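Local structure of outer membrane porin protein 32 (Delftia acidovorans, 2FGQ) at residues N13-N18 with G323-I328; K74-V79 with G91-P96; L187-Q192 with D204-G209; K270-T275 with K296-S301. The protein forms anion-selective channels across the bacterial outer membrane as a homotrimeric porin. All coordinates share one frame; numbering follows the deposited sequence.

Overall arrangement
The four contacts illustrate how a 16-stranded antiparallel barrel is built around a pore. Interactions 1, 3 and 4 pair neighbouring barrel strands, whereas interaction 2 joins barrel strand 76-83 to the segment containing the short strand 93-94. Interaction 1 closes the cylinder, first strand to last, and the other three are nested in the loop of chain it completes. Interaction 4 is its neighbour, with nearest atoms about 7 Å apart, because strands 286-297 and 320-331 are adjacent. Interaction 2 lies across the chain's centre from interaction 1, about 29 Å between centres, and supplies R75 and L94 to the D-malate pocket. Interaction 3 approaches interaction 2 to about 5 Å between nearest atoms; its E205 side chain is about 11 Å from the malate.

Interaction 1 of 4, residues N13-N18 with G323-I328; sequences NVAYVN and GVQVGI
N13 and Q325 lean over the seam between the first and last strands of the barrel, their amide planes turned 47° apart. The nearest amide atoms, N13 ND2 and Q325 NE2, are 3.6 Å apart and are both donors, so a water joins the pair instead: it donates to N13 OD1 (2.8 Å) and accepts from Q325 NE2 (2.9 Å). A chi1 of 53° swings the N13 amide over the strand pair, toward Q325 and this water. The other ends are held elsewhere, N13 ND2 by Y289 and Q325 OE1 by the backbone of I112. N13 CB lies directly against the glycine backbone, 3.7 Å from G327 CA. On the same face, A15 CB lies 3.8 Å from Q325 CG.

V14, Y16, V324 and V326 occupy the other face, and V14 packs on I138 of the second subunit. V14 and V326 exchange two backbone bonds, as do Y16 and V324, in an antiparallel pairing whose strand directions differ by 176°. The barrel is thus sealed by regular main-chain bonding, with a water-bridged polar pair on one face and mainly apolar side chains on the other, in keeping with a porin wall.

Interaction 2 of 4, residues K74-V79 with G91-P96; sequences KRRSTV and GRDLVP. With MLT (D-malate), chain H.
Two hydrogen bonds join K74-V79 to G91-P96. R92 passes across K74 with its chain extended from CG to NE, and NE donates to K74 O at 2.8 Å; the oxygen lies close to the guanidinium plane, and the bond meets a lone pair in the carbonyl plane. The backbone bond from S77 N to R92 O measures 2.9 Å. Close by, G91 CA makes a C-H...O contact with S77 O at 3.6 Å.

Electrostatic contacts are looser. R76 and D93 run side by side, pointing the same way, and D93 OD2 lies over one face of the guanidinium, 3.8 Å from R76 NE. This long salt bridge is an attraction of charges alone, for the NE hydrogen is directed in plane at T78 OG1, 2.9 Å away. D93 OD2 is held chiefly by a salt bridge to R89, and R76 also makes a cation-pi contact with W56.

The polar ligand contacts of these segments come from R75. R75 and R76 form a classic beta bulge opposite E58, to which R75 NE is salt-bridged. The edge of the R75 guanidinium faces one malate carboxylate, NH1 donating to O1 and NH2 to O2, each at 3.1 Å. L94 CD2 lies 4.0 Å from malate O5, and T36, T102 and R133 add further bonds. A carboxylate gripped in two-pronged fashion by an arginine that its salt bridge to E58 probably helps to position is consistent with a channel selective for anions.

Interaction 3 of 4, residues L187-Q192 with D204-G209; sequences LGLAQQ and DEITLG
The beta hairpin of strands 183-196 and 199-213 brings Q191 beside D204 and L189 beside I206 on one face of the barrel wall. Q191 and D204 lie alongside each other, pointing the same way, with amide and carboxylate planes 24° apart. Q191 NE2 donates to D204 OD1 at 2.9 Å; the oxygen is nearly in the amide plane and is met on its syn side, the donor somewhat out of the carboxylate plane. An extended chain, with CG anti to the backbone N (chi1 -177°), carries the Q191 amide across to the neighbouring strand, and its CG also touches OD1 at 3.3 Å.

Further along this face the contact turns apolar. L189 CD2 sits against both CG1 and CD1 of I206, each 3.5 Å away. L187 is turned obliquely across I206, with CD1 4.2 Å from I206 CG1, and L187 CB meets L208 CD1 at 4.2 Å. L189, I206 and L208 are on the surface, as expected of side chains facing lipid on the outer wall of a membrane barrel.

Beneath them G188 and T207 exchange two backbone bonds, G188 N to T207 O being 2.8 Å, and A190 and E205 form the next such pair. Their side of the sheet is the inward one: A190, E205 and T207 touch helix 96-101, while E205 OE1 is salt-bridged to R203 and T207 OG1 is hydrogen-bonded to Q224.

Interaction 4 of 4, residues K270-T275 with K296-S301; sequences KAHQIT and KNKDAS
K298 CG stands beside its own backbone N and anti to the carbonyl carbon (chi1 -58°), 3.7 Å from K270 O, and later bends at chi2 and chi3 lead the amine away. The backbone pairing itself sets K298 CB 3.3 Å from K270 O. In S301, chi1 of -175° takes OG anti to the backbone N and places it 3.6 Å from CB of A271; the same hydroxyl is hydrogen-bonded to Q264. A271 CB meets S301 OG and the N297 amide, which sit next to each other.

H272 belongs to the other face, with K296. Its ring presents an edge to K298, CD2 reaching CG at 4.4 Å, while ND1 is hydrogen-bonded to Y259 on the strand beyond.

The backbone carries the strand pairing. H272 and K296 exchange two bonds, K296 N to H272 O measuring 2.8 Å, and the third, from K298 N to K270 O, is 2.9 Å. K298 to S301 then form a type II' beta turn, closed by S301 N bonding K298 O. A water bridges the turn to the strand, accepting from K270 N at 3.0 Å and donating to D299 OD2 at 2.8 Å.

The contact is therefore mostly main-chain bonding at the end of the strand pairing, where the chain turns; K296 and K298 contribute the first carbons of their side chains while their ends lead away.

Interaction 1 of 4, residues N13-N18 with G323-I328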
loop_
_atom_site.group_PDB
_atom_site.type_symbol
_atom_site.label_atom_id
_atom_site.label_comp_id
_atom_site.label_asym_id
_atom_site.label_seq_id
_atom_site.Cartn_x
_atom_site.Cartn_y
_atom_site.Cartn_z
ATOM N N ASN A 13 1.445 -6.165 -20.798
ATOM C CA ASN A 13 1.398 -6.174 -22.260
ATOM C C ASN A 13 2.278 -5.084 -22.863
ATOM O O ASN A 13 2.730 -4.168 -22.200
ATOM C CB ASN A 13 -0.062 -6.049 -22.802
ATOM C CG ASN A 13 -0.803 -4.835 -22.223
ATOM O OD1 ASN A 13 -0.343 -3.685 -22.373
ATOM N ND2 ASN A 13 -1.961 -5.070 -21.579
ATOM N N VAL A 14 2.494 -5.201 -24.162
ATOM C CA VAL A 14 2.866 -4.073 -24.986
ATOM C C VAL A 14 1.591 -3.596 -25.692
ATOM O O VAL A 14 0.757 -4.393 -26.093
ATOM C CB VAL A 14 3.994 -4.432 -25.981
ATOM C CG1 VAL A 14 4.244 -3.316 -26.926
ATOM C CG2 VAL A 14 5.272 -4.764 -25.224
ATOM N N ALA A 15 1.472 -2.292 -25.819
ATOM C CA ALA A 15 0.314 -1.712 -26.447
ATOM C C ALA A 15 0.655 -0.503 -27.299
ATOM O O ALA A 15 1.664 0.144 -27.107
ATOM C CB ALA A 15 -0.794 -1.377 -25.422
ATOM N N TYR A 16 -0.235 -0.233 -28.244
ATOM C CA TYR A 16 -0.105 0.841 -29.194
ATOM C C TYR A 16 -1.484 1.397 -29.510
ATOM O O TYR A 16 -2.442 0.647 -29.700
ATOM C CB TYR A 16 0.510 0.277 -30.466
ATOM C CG TYR A 16 0.414 1.146 -31.694
ATOM C CD1 TYR A 16 -0.685 1.074 -32.533
ATOM C CD2 TYR A 16 1.419 2.036 -32.007
ATOM C CE1 TYR A 16 -0.770 1.866 -33.680
ATOM C CE2 TYR A 16 1.355 2.829 -33.158
ATOM C CZ TYR A 16 0.252 2.740 -33.968
ATOM O OH TYR A 16 0.152 3.528 -35.079
ATOM N N VAL A 17 -1.560 2.712 -29.606
ATOM C CA VAL A 17 -2.689 3.384 -30.255
ATOM C C VAL A 17 -2.130 4.356 -31.302
ATOM O O VAL A 17 -1.059 4.930 -31.151
ATOM C CB VAL A 17 -3.612 4.140 -29.295
ATOM C CG1 VAL A 17 -4.384 3.176 -28.372
ATOM C CG2 VAL A 17 -2.836 5.193 -28.512
ATOM N N ASN A 18 -2.859 4.509 -32.395
ATOM C CA ASN A 18 -2.361 5.357 -33.479
ATOM C C ASN A 18 -2.565 6.855 -33.266
ATOM O O ASN A 18 -1.904 7.683 -33.885
ATOM C CB ASN A 18 -2.850 4.861 -34.849
ATOM C CG ASN A 18 -4.330 5.076 -35.128
ATOM O OD1 ASN A 18 -4.769 5.047 -36.334
ATOM N ND2 ASN A 18 -5.097 5.288 -34.116
ATOM N N GLY A 323 -6.105 0.415 -32.065
ATOM C CA GLY A 323 -5.248 -0.013 -30.967
ATOM C C GLY A 323 -4.947 -1.483 -31.004
ATOM O O GLY A 323 -5.699 -2.293 -31.555
ATOM N N VAL A 324 -3.814 -1.828 -30.413
ATOM C CA VAL A 324 -3.341 -3.201 -30.342
ATOM C C VAL A 324 -2.759 -3.412 -28.934
ATOM O O VAL A 324 -2.075 -2.527 -28.396
ATOM C CB VAL A 324 -2.184 -3.454 -31.368
ATOM C CG1 VAL A 324 -1.771 -4.919 -31.342
ATOM C CG2 VAL A 324 -2.592 -3.028 -32.721
ATOM N N GLN A 325 -2.974 -4.604 -28.383
ATOM C CA GLN A 325 -2.341 -5.033 -27.115
ATOM C C GLN A 325 -1.914 -6.467 -27.317
ATOM O O GLN A 325 -2.700 -7.291 -27.818
ATOM C CB GLN A 325 -3.331 -5.054 -25.941
ATOM C CG GLN A 325 -3.735 -3.779 -25.403
ATOM C CD GLN A 325 -4.745 -3.913 -24.276
ATOM O OE1 GLN A 325 -5.714 -4.659 -24.417
ATOM N NE2 GLN A 325 -4.546 -3.167 -23.197
ATOM N N VAL A 326 -0.692 -6.784 -26.934
ATOM C CA VAL A 326 -0.217 -8.161 -26.955
ATOM C C VAL A 326 0.491 -8.384 -25.617
ATOM O O VAL A 326 1.351 -7.614 -25.257
ATOM C CB VAL A 326 0.768 -8.387 -28.114
ATOM C CG1 VAL A 326 1.410 -9.755 -28.049
ATOM C CG2 VAL A 326 0.052 -8.229 -29.473
ATOM N N GLY A 327 0.153 -9.460 -24.941
ATOM C CA GLY A 327 0.604 -9.633 -23.569
ATOM C C GLY A 327 0.536 -11.051 -23.051
ATOM O O GLY A 327 0.256 -12.005 -23.773
ATOM N N ILE A 328 0.843 -11.164 -21.763
ATOM C CA ILE A 328 0.824 -12.415 -21.039
ATOM C C ILE A 328 -0.008 -12.179 -19.795
ATOM O O ILE A 328 0.091 -11.129 -19.139
ATOM C CB ILE A 328 2.271 -12.889 -20.690
ATOM C CG1 ILE A 328 2.256 -14.211 -19.901
ATOM C CG2 ILE A 328 3.072 -11.873 -19.922
ATOM C CD1 ILE A 328 3.602 -14.907 -19.813
HETATM O O HOH W 1 -2.295 -1.618 -22.313
#

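Interaction 2 of 4, residues K74-V79 with G91-P96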
loop_
_atom_site.group_PDB
_atom_site.type_symbol
_atom_site.label_atom_id
_atom_site.label_comp_id
_atom_site.label_asym_id
_atom_site.label_seq_id
_atom_site.Cartn_x
_atom_site.Cartn_y
_atom_site.Cartn_z
ATOM N N LYS A 74 -8.930 -1.645 -3.209
ATOM C CA LYS A 74 -10.100 -1.006 -3.810
ATOM C C LYS A 74 -10.935 -1.922 -4.686
ATOM O O LYS A 74 -12.066 -1.566 -4.988
ATOM C CB LYS A 74 -9.780 0.297 -4.528
ATOM C CG LYS A 74 -9.474 1.467 -3.600
ATOM C CD LYS A 74 -9.053 2.695 -4.403
ATOM C CE LYS A 74 -10.151 3.357 -5.138
ATOM N NZ LYS A 74 -9.579 4.589 -5.800
ATOM N N ARG A 75 -10.426 -3.078 -5.099
ATOM C CA ARG A 75 -11.240 -3.964 -5.947
ATOM C C ARG A 75 -12.322 -4.618 -5.090
ATOM O O ARG A 75 -13.452 -4.773 -5.526
ATOM C CB ARG A 75 -10.400 -5.002 -6.706
ATOM C CG ARG A 75 -9.592 -4.342 -7.816
ATOM C CD ARG A 75 -8.721 -5.273 -8.588
ATOM N NE ARG A 75 -9.462 -6.435 -9.075
ATOM C CZ ARG A 75 -10.277 -6.421 -10.125
ATOM N NH1 ARG A 75 -10.391 -5.330 -10.868
ATOM N NH2 ARG A 75 -10.945 -7.524 -10.458
ATOM N N ARG A 76 -11.987 -5.045 -3.865
ATOM C CA ARG A 76 -12.995 -5.655 -2.980
ATOM C C ARG A 76 -12.385 -5.717 -1.578
ATOM O O ARG A 76 -11.197 -6.091 -1.408
ATOM C CB ARG A 76 -13.279 -7.086 -3.417
ATOM C CG ARG A 76 -14.345 -7.805 -2.579
ATOM C CD ARG A 76 -14.870 -9.026 -3.237
ATOM N NE ARG A 76 -15.645 -9.838 -2.301
ATOM C CZ ARG A 76 -16.180 -11.008 -2.604
ATOM N NH1 ARG A 76 -16.089 -11.475 -3.848
ATOM N NH2 ARG A 76 -16.807 -11.709 -1.679
ATOM N N SER A 77 -13.165 -5.340 -0.570
ATOM C CA SER A 77 -12.698 -5.443 0.807
ATOM C C SER A 77 -13.877 -5.769 1.682
ATOM O O SER A 77 -14.371 -4.915 2.415
ATOM C CB SER A 77 -12.008 -4.154 1.271
ATOM O OG SER A 77 -12.829 -3.009 1.167
ATOM N N THR A 78 -14.341 -7.010 1.585
ATOM C CA THR A 78 -15.594 -7.401 2.221
ATOM C C THR A 78 -15.420 -8.408 3.336
ATOM O O THR A 78 -14.431 -9.135 3.438
ATOM C CB THR A 78 -16.567 -8.036 1.181
ATOM O OG1 THR A 78 -15.883 -9.089 0.461
ATOM C CG2 THR A 78 -17.010 -6.997 0.154
ATOM N N VAL A 79 -16.452 -8.437 4.167
ATOM C CA VAL A 79 -16.696 -9.513 5.119
ATOM C C VAL A 79 -18.134 -9.952 4.884
ATOM O O VAL A 79 -18.994 -9.148 4.516
ATOM C CB VAL A 79 -16.404 -9.053 6.581
ATOM C CG1 VAL A 79 -17.228 -7.811 7.015
ATOM C CG2 VAL A 79 -16.588 -10.195 7.582
ATOM N N GLY A 91 -18.882 -4.005 2.721
ATOM C CA GLY A 91 -17.622 -3.422 2.313
ATOM C C GLY A 91 -17.571 -3.058 0.844
ATOM O O GLY A 91 -18.448 -3.413 0.014
ATOM N N ARG A 92 -16.523 -2.350 0.470
ATOM C CA ARG A 92 -16.333 -1.967 -0.907
ATOM C C ARG A 92 -16.269 -3.191 -1.835
ATOM O O ARG A 92 -15.599 -4.182 -1.540
ATOM C CB ARG A 92 -15.045 -1.176 -1.067
ATOM C CG ARG A 92 -14.930 -0.681 -2.539
ATOM C CD ARG A 92 -13.900 0.298 -2.737
ATOM N NE ARG A 92 -13.647 0.554 -4.131
ATOM C CZ ARG A 92 -14.235 1.500 -4.842
ATOM N NH1 ARG A 92 -15.235 2.239 -4.361
ATOM N NH2 ARG A 92 -13.830 1.698 -6.078
ATOM N N ASP A 93 -16.978 -3.109 -2.944
ATOM C CA ASP A 93 -17.040 -4.202 -3.899
ATOM C C ASP A 93 -17.656 -3.687 -5.166
ATOM O O ASP A 93 -18.187 -2.557 -5.227
ATOM C CB ASP A 93 -17.938 -5.280 -3.284
ATOM C CG ASP A 93 -17.775 -6.656 -3.881
ATOM O OD1 ASP A 93 -16.986 -6.914 -4.856
ATOM O OD2 ASP A 93 -18.467 -7.591 -3.380
ATOM N N LEU A 94 -17.608 -4.523 -6.176
ATOM C CA LEU A 94 -18.531 -4.359 -7.306
ATOM C C LEU A 94 -19.970 -4.259 -6.821
ATOM O O LEU A 94 -20.381 -5.007 -5.934
ATOM C CB LEU A 94 -18.432 -5.540 -8.278
ATOM C CG LEU A 94 -17.099 -5.685 -9.013
ATOM C CD1 LEU A 94 -17.085 -7.057 -9.660
ATOM C CD2 LEU A 94 -16.964 -4.603 -10.020
ATOM N N VAL A 95 -20.717 -3.308 -7.362
ATOM C CA VAL A 95 -22.154 -3.265 -7.056
ATOM C C VAL A 95 -22.850 -4.404 -7.824
ATOM O O VAL A 95 -22.313 -4.899 -8.790
ATOM C CB VAL A 95 -22.785 -1.888 -7.402
ATOM C CG1 VAL A 95 -22.147 -0.807 -6.520
ATOM C CG2 VAL A 95 -22.675 -1.541 -8.869
ATOM N N PRO A 96 -24.021 -4.854 -7.351
ATOM C CA PRO A 96 -24.639 -6.033 -7.991
ATOM C C PRO A 96 -24.903 -5.858 -9.473
ATOM O O PRO A 96 -24.750 -6.813 -10.223
ATOM C CB PRO A 96 -25.932 -6.214 -7.198
ATOM C CG PRO A 96 -25.673 -5.588 -5.912
ATOM C CD PRO A 96 -24.784 -4.409 -6.170
HETATM C C1 MLT H . -12.948 -5.720 -12.699
HETATM O O1 MLT H . -11.888 -6.011 -13.463
HETATM O O2 MLT H . -13.484 -6.602 -11.906
HETATM C C2 MLT H . -13.646 -4.411 -12.727
HETATM O O3 MLT H . -12.724 -3.361 -12.871
HETATM C C3 MLT H . -14.712 -4.462 -13.812
HETATM C C4 MLT H . -15.452 -5.770 -13.620
HETATM O O4 MLT H . -14.868 -6.886 -13.251
HETATM O O5 MLT H . -16.711 -5.851 -13.800
#

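Interaction 3 of 4, residues L187-Q192 with D204-G209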
loop_
_atom_site.group_PDB
_atom_site.type_symbol
_atom_site.label_atom_id
_atom_site.label_comp_id
_atom_site.label_asym_id
_atom_site.label_seq_id
_atom_site.Cartn_x
_atom_site.Cartn_y
_atom_site.Cartn_z
ATOM N N LEU A 187 -31.518 -8.504 -15.958
ATOM C CA LEU A 187 -31.985 -7.130 -16.004
ATOM C C LEU A 187 -31.538 -6.429 -14.729
ATOM O O LEU A 187 -31.871 -6.864 -13.636
ATOM C CB LEU A 187 -33.508 -7.075 -16.103
ATOM C CG LEU A 187 -34.131 -5.670 -15.981
ATOM C CD1 LEU A 187 -33.760 -4.810 -17.162
ATOM C CD2 LEU A 187 -35.647 -5.812 -15.840
ATOM N N GLY A 188 -30.761 -5.354 -14.899
ATOM C CA GLY A 188 -30.266 -4.556 -13.799
ATOM C C GLY A 188 -30.832 -3.143 -13.821
ATOM O O GLY A 188 -31.041 -2.551 -14.874
ATOM N N LEU A 189 -31.070 -2.609 -12.636
ATOM C CA LEU A 189 -31.552 -1.238 -12.461
ATOM C C LEU A 189 -30.810 -0.633 -11.260
ATOM O O LEU A 189 -30.678 -1.270 -10.219
ATOM C CB LEU A 189 -33.045 -1.240 -12.115
ATOM C CG LEU A 189 -34.076 -1.878 -13.049
ATOM C CD1 LEU A 189 -35.442 -2.006 -12.331
ATOM C CD2 LEU A 189 -34.186 -0.990 -14.196
ATOM N N ALA A 190 -30.326 0.595 -11.427
ATOM C CA ALA A 190 -29.618 1.262 -10.351
ATOM C C ALA A 190 -29.757 2.772 -10.416
ATOM O O ALA A 190 -29.888 3.362 -11.474
ATOM C CB ALA A 190 -28.142 0.919 -10.439
ATOM N N GLN A 191 -29.676 3.387 -9.271
ATOM C CA GLN A 191 -29.582 4.839 -9.146
ATOM C C GLN A 191 -28.431 5.187 -8.190
ATOM O O GLN A 191 -28.356 4.641 -7.101
ATOM C CB GLN A 191 -30.880 5.441 -8.618
ATOM C CG GLN A 191 -30.792 6.957 -8.562
ATOM C CD GLN A 191 -32.059 7.588 -8.168
ATOM O OE1 GLN A 191 -32.319 7.697 -6.994
ATOM N NE2 GLN A 191 -32.863 8.026 -9.146
ATOM N N GLN A 192 -27.575 6.096 -8.635
ATOM C CA GLN A 192 -26.568 6.713 -7.761
ATOM C C GLN A 192 -26.862 8.191 -7.614
ATOM O O GLN A 192 -27.418 8.820 -8.510
ATOM C CB GLN A 192 -25.130 6.513 -8.277
ATOM C CG GLN A 192 -24.708 5.150 -8.232
ATOM C CD GLN A 192 -23.279 4.877 -8.750
ATOM O OE1 GLN A 192 -23.006 3.753 -9.151
ATOM N NE2 GLN A 192 -22.366 5.866 -8.672
ATOM N N ASP A 204 -28.901 7.351 -13.299
ATOM C CA ASP A 204 -29.866 6.264 -13.467
ATOM C C ASP A 204 -29.344 5.314 -14.544
ATOM O O ASP A 204 -28.921 5.767 -15.589
ATOM C CB ASP A 204 -31.235 6.826 -13.917
ATOM C CG ASP A 204 -31.837 7.763 -12.932
ATOM O OD1 ASP A 204 -31.530 7.641 -11.717
ATOM O OD2 ASP A 204 -32.663 8.647 -13.279
ATOM N N GLU A 205 -29.395 4.015 -14.309
ATOM C CA GLU A 205 -28.851 3.044 -15.246
ATOM C C GLU A 205 -29.767 1.834 -15.311
ATOM O O GLU A 205 -30.104 1.228 -14.300
ATOM C CB GLU A 205 -27.487 2.613 -14.743
ATOM C CG GLU A 205 -26.622 1.741 -15.624
ATOM C CD GLU A 205 -25.469 1.170 -14.813
ATOM O OE1 GLU A 205 -24.348 1.732 -14.933
ATOM O OE2 GLU A 205 -25.707 0.193 -14.025
ATOM N N ILE A 206 -30.157 1.482 -16.524
ATOM C CA ILE A 206 -30.915 0.272 -16.784
ATOM C C ILE A 206 -30.115 -0.550 -17.788
ATOM O O ILE A 206 -29.659 -0.030 -18.814
ATOM C CB ILE A 206 -32.335 0.589 -17.271
ATOM C CG1 ILE A 206 -33.092 -0.717 -17.514
ATOM C CG2 ILE A 206 -32.290 1.342 -18.541
ATOM C CD1 ILE A 206 -34.568 -0.559 -17.661
ATOM N N THR A 207 -29.941 -1.825 -17.498
ATOM C CA THR A 207 -29.076 -2.693 -18.281
ATOM C C THR A 207 -29.729 -4.053 -18.505
ATOM O O THR A 207 -30.264 -4.638 -17.574
ATOM C CB THR A 207 -27.735 -2.923 -17.549
ATOM O OG1 THR A 207 -27.210 -1.682 -17.090
ATOM C CG2 THR A 207 -26.691 -3.479 -18.506
ATOM N N LEU A 208 -29.729 -4.530 -19.747
ATOM C CA LEU A 208 -30.242 -5.843 -20.093
ATOM C C LEU A 208 -29.159 -6.628 -20.793
ATOM O O LEU A 208 -28.582 -6.127 -21.724
ATOM C CB LEU A 208 -31.481 -5.678 -21.001
ATOM C CG LEU A 208 -32.176 -6.969 -21.405
ATOM C CD1 LEU A 208 -32.833 -7.649 -20.237
ATOM C CD2 LEU A 208 -33.211 -6.693 -22.518
ATOM N N GLY A 209 -28.880 -7.854 -20.353
ATOM C CA GLY A 209 -27.874 -8.668 -21.001
ATOM C C GLY A 209 -28.377 -10.087 -21.177
ATOM O O GLY A 209 -29.207 -10.550 -20.409
#

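Interaction 4 of 4, residues K270-T275 with K296-S301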
loop_
_atom_site.group_PDB
_atom_site.type_symbol
_atom_site.label_atom_id
_atom_site.label_comp_id
_atom_site.label_asym_id
_atom_site.label_seq_id
_atom_site.Cartn_x
_atom_site.Cartn_y
_atom_site.Cartn_z
ATOM N N LYS A 270 -22.529 9.528 -32.231
ATOM C CA LYS A 270 -22.341 8.112 -32.040
ATOM C C LYS A 270 -20.868 7.739 -32.181
ATOM O O LYS A 270 -20.098 8.416 -32.870
ATOM C CB LYS A 270 -23.161 7.336 -33.070
ATOM C CG LYS A 270 -24.655 7.477 -32.879
ATOM C CD LYS A 270 -25.421 6.736 -33.937
ATOM C CE LYS A 270 -26.906 6.948 -33.729
ATOM N NZ LYS A 270 -27.648 6.294 -34.833
ATOM N N ALA A 271 -20.483 6.661 -31.507
ATOM C CA ALA A 271 -19.184 6.020 -31.717
ATOM C C ALA A 271 -19.459 4.530 -31.898
ATOM O O ALA A 271 -20.371 3.992 -31.258
ATOM C CB ALA A 271 -18.238 6.250 -30.512
ATOM N N HIS A 272 -18.732 3.890 -32.806
ATOM C CA HIS A 272 -18.849 2.474 -33.083
ATOM C C HIS A 272 -17.491 1.835 -32.797
ATOM O O HIS A 272 -16.437 2.411 -33.064
ATOM C CB HIS A 272 -19.155 2.220 -34.595
ATOM C CG HIS A 272 -20.368 2.915 -35.135
ATOM N ND1 HIS A 272 -21.558 2.255 -35.343
ATOM C CD2 HIS A 272 -20.567 4.195 -35.543
ATOM C CE1 HIS A 272 -22.452 3.107 -35.829
ATOM N NE2 HIS A 272 -21.878 4.292 -35.949
ATOM N N GLN A 273 -17.505 0.608 -32.334
ATOM C CA GLN A 273 -16.266 -0.082 -31.984
ATOM C C GLN A 273 -16.322 -1.522 -32.421
ATOM O O GLN A 273 -17.334 -2.166 -32.296
ATOM C CB GLN A 273 -16.037 -0.068 -30.472
ATOM C CG GLN A 273 -14.614 -0.483 -30.116
ATOM C CD GLN A 273 -14.337 -0.496 -28.651
ATOM O OE1 GLN A 273 -14.970 0.259 -27.890
ATOM N NE2 GLN A 273 -13.378 -1.367 -28.223
ATOM N N ILE A 274 -15.210 -2.020 -32.933
ATOM C CA ILE A 274 -15.040 -3.433 -33.234
ATOM C C ILE A 274 -13.723 -3.884 -32.597
ATOM O O ILE A 274 -12.699 -3.223 -32.747
ATOM C CB ILE A 274 -14.996 -3.703 -34.757
ATOM C CG1 ILE A 274 -16.211 -3.159 -35.466
ATOM C CG2 ILE A 274 -14.913 -5.211 -35.015
ATOM C CD1 ILE A 274 -15.984 -3.080 -37.019
ATOM N N THR A 275 -13.772 -5.016 -31.904
ATOM C CA THR A 275 -12.608 -5.608 -31.297
ATOM C C THR A 275 -12.521 -7.085 -31.612
ATOM O O THR A 275 -13.502 -7.814 -31.448
ATOM C CB THR A 275 -12.708 -5.463 -29.789
ATOM O OG1 THR A 275 -13.005 -4.102 -29.472
ATOM C CG2 THR A 275 -11.357 -5.772 -29.110
ATOM N N LYS A 296 -14.479 4.152 -34.035
ATOM C CA LYS A 296 -14.837 5.221 -34.952
ATOM C C LYS A 296 -15.776 6.194 -34.283
ATOM O O LYS A 296 -16.921 5.857 -34.018
ATOM C CB LYS A 296 -15.549 4.598 -36.146
ATOM C CG LYS A 296 -15.992 5.566 -37.212
ATOM C CD LYS A 296 -16.618 4.756 -38.389
ATOM C CE LYS A 296 -15.663 4.570 -39.568
ATOM N NZ LYS A 296 -15.541 3.134 -40.024
ATOM N N ASN A 297 -15.285 7.389 -34.000
ATOM C CA ASN A 297 -16.095 8.457 -33.480
ATOM C C ASN A 297 -16.721 9.202 -34.645
ATOM O O ASN A 297 -16.048 9.484 -35.617
ATOM C CB ASN A 297 -15.241 9.436 -32.701
ATOM C CG ASN A 297 -14.689 8.846 -31.426
ATOM O OD1 ASN A 297 -13.457 8.521 -31.320
ATOM N ND2 ASN A 297 -15.547 8.680 -30.472
ATOM N N LYS A 298 -17.988 9.553 -34.493
ATOM C CA LYS A 298 -18.663 10.455 -35.437
ATOM C C LYS A 298 -18.880 11.814 -34.787
ATOM O O LYS A 298 -19.020 11.947 -33.548
ATOM C CB LYS A 298 -19.995 9.853 -35.871
ATOM C CG LYS A 298 -19.899 8.485 -36.516
ATOM C CD LYS A 298 -19.080 8.476 -37.799
ATOM C CE LYS A 298 -19.925 8.833 -39.019
ATOM N NZ LYS A 298 -19.041 8.860 -40.255
ATOM N N ASP A 299 -18.904 12.851 -35.618
ATOM C CA ASP A 299 -19.312 14.177 -35.197
ATOM C C ASP A 299 -18.506 14.694 -34.008
ATOM O O ASP A 299 -17.269 14.850 -34.125
ATOM C CB ASP A 299 -20.825 14.175 -34.973
ATOM C CG ASP A 299 -21.577 13.821 -36.228
ATOM O OD1 ASP A 299 -21.278 14.452 -37.264
ATOM O OD2 ASP A 299 -22.485 12.952 -36.297
ATOM N N ALA A 300 -19.142 14.924 -32.866
ATOM C CA ALA A 300 -18.458 15.516 -31.717
ATOM C C ALA A 300 -17.857 14.487 -30.735
ATOM O O ALA A 300 -17.268 14.841 -29.727
ATOM C CB ALA A 300 -19.390 16.449 -30.977
ATOM N N SER A 301 -18.063 13.219 -31.010
ATOM C CA SER A 301 -17.564 12.158 -30.130
ATOM C C SER A 301 -16.041 12.106 -30.123
ATOM O O SER A 301 -15.403 12.262 -31.165
ATOM C CB SER A 301 -18.167 10.819 -30.552
ATOM O OG SER A 301 -17.817 9.773 -29.659
HETATM O O HOH W 2 -23.287 10.632 -34.906
#